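Long-range contact in rieske iron-sulfur protein soxF (Sulfolobus acidocaldarius, PDB 1JM1), which carries a Rieske-type [2Fe-2S] cluster and probably transfers electrons in the archaeal respiratory chain: residues P38-E42 against N184-D188. Residues are numbered along the deposited sequence; the frame is centred on the assembly and turned at random. Where two conformers were deposited one is given.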
# COMPACT_ATOMS: atom_id res chain seq x y z
N PRO A 38 -1.19 10.08 -4.04
CA PRO A 38 -1.48 11.47 -3.68
C PRO A 38 -2.56 12.15 -4.46
O PRO A 38 -2.95 13.25 -4.07
CB PRO A 38 -0.10 12.16 -3.86
CG PRO A 38 0.52 11.36 -5.01
CD PRO A 38 0.13 9.95 -4.72
N LEU A 39 -3.03 11.56 -5.57
CA LEU A 39 -4.09 12.06 -6.37
C LEU A 39 -5.31 11.21 -6.27
O LEU A 39 -5.23 10.00 -5.99
CB LEU A 39 -3.67 12.18 -7.85
CG LEU A 39 -2.36 12.95 -8.14
CD1 LEU A 39 -2.14 12.90 -9.64
CD2 LEU A 39 -2.31 14.34 -7.57
N THR A 40 -6.45 11.78 -6.57
CA THR A 40 -7.74 11.07 -6.36
C THR A 40 -7.85 9.88 -7.14
O THR A 40 -8.61 8.94 -6.78
CB THR A 40 -8.97 11.99 -6.59
OG1 THR A 40 -8.89 12.24 -7.94
CG2 THR A 40 -8.83 13.18 -5.69
N ASP A 41 -7.23 9.69 -8.29
CA ASP A 41 -7.36 8.47 -9.13
C ASP A 41 -6.29 7.39 -8.97
O ASP A 41 -6.13 6.48 -9.81
CB ASP A 41 -7.21 9.06 -10.63
CG ASP A 41 -5.87 9.72 -11.06
OD1 ASP A 41 -4.69 9.90 -10.61
OD2 ASP A 41 -5.62 10.37 -12.22
N GLU A 42 -5.55 7.45 -7.88
CA GLU A 42 -4.42 6.56 -7.58
C GLU A 42 -4.78 5.73 -6.36
O GLU A 42 -4.57 6.15 -5.21
CB GLU A 42 -3.16 7.35 -7.34
CG GLU A 42 -2.63 8.05 -8.59
CD GLU A 42 -1.56 9.05 -8.29
OE1 GLU A 42 -1.51 9.67 -7.23
OE2 GLU A 42 -0.65 9.21 -9.21
N ASN A 184 4.45 10.45 -9.11
CA ASN A 184 3.10 10.09 -8.69
C ASN A 184 2.20 11.32 -8.57
O ASN A 184 0.98 11.17 -8.55
CB ASN A 184 3.12 9.30 -7.40
CG ASN A 184 3.74 7.95 -7.59
OD1 ASN A 184 3.74 7.43 -8.71
ND2 ASN A 184 4.23 7.34 -6.51
N LEU A 185 2.78 12.50 -8.53
CA LEU A 185 2.01 13.75 -8.52
C LEU A 185 1.55 14.15 -9.89
O LEU A 185 0.80 15.13 -10.01
CB LEU A 185 2.85 14.86 -7.87
CG LEU A 185 3.25 14.58 -6.40
CD1 LEU A 185 4.36 15.55 -5.98
CD2 LEU A 185 2.05 14.68 -5.49
N LEU A 186 1.99 13.49 -10.95
CA LEU A 186 1.52 13.78 -12.30
C LEU A 186 0.14 13.16 -12.55
O LEU A 186 -0.10 12.01 -12.18
CB LEU A 186 2.50 13.24 -13.32
CG LEU A 186 3.92 13.83 -13.22
CD1 LEU A 186 4.81 13.08 -14.19
CD2 LEU A 186 3.95 15.33 -13.52
N TYR A 187 -0.71 13.91 -13.19
CA TYR A 187 -2.04 13.45 -13.60
C TYR A 187 -1.92 12.71 -14.91
O TYR A 187 -1.52 13.21 -15.95
CB TYR A 187 -2.94 14.69 -13.78
CG TYR A 187 -4.33 14.29 -14.28
CD1 TYR A 187 -5.27 13.60 -13.51
CD2 TYR A 187 -4.67 14.64 -15.56
CE1 TYR A 187 -6.51 13.26 -13.98
CE2 TYR A 187 -5.92 14.30 -16.08
CZ TYR A 187 -6.75 13.61 -15.25
OH TYR A 187 -7.99 13.34 -15.81
N ASP A 188 -2.37 11.46 -14.90
CA ASP A 188 -2.46 10.59 -16.07
C ASP A 188 -3.90 10.20 -16.24
O ASP A 188 -4.42 9.44 -15.42
CB ASP A 188 -1.63 9.35 -15.86
CG ASP A 188 -1.58 8.46 -17.10
OD1 ASP A 188 -2.36 8.69 -18.04
OD2 ASP A 188 -0.77 7.48 -17.06
O HOH W 1 -2.26 10.24 -12.23
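Glu42 reaches Asn184 with its carboxyl group. Its OE2 lies 2.6 Å from the backbone O of Asn184, so close for two oxygens that a proton shared from the acid is likely. Glu42 runs on straight through CG (chi2 168°), which brings its carboxyl group to this carbonyl. The other oxygen, Glu42 OE1, accepts a hydrogen bond from Leu39 N at 2.9 Å; the N-H comes in on the anti side, 32° out of the carboxyl plane. That bond joins the two ends of the type I turn Leu39-Glu42.

Leu39 lays CD1 against the backbone of the other loop, 3.4 Å from Leu186 O. Beside it, the Pro38 ring, which follows a cis peptide bond, crosses Leu185 at about a right angle, with CG 3.7 Å from Leu185 CD2. At the far end, the Asp41 carboxylate is 7° from parallel to the Tyr187 ring, and OD2 approaches CD1 obliquely at 3.5 Å. A water bridges Asp41 OD1, Leu186 O and Asp188 N. Arg178 also bonds to Leu186 O, while the Asn184 side chain is held by Tyr171 and Ala169.

The contact joins the turn between strands 32-36 and 43-48 to the long loop between strands 161-167 and 202-203, away from the cluster.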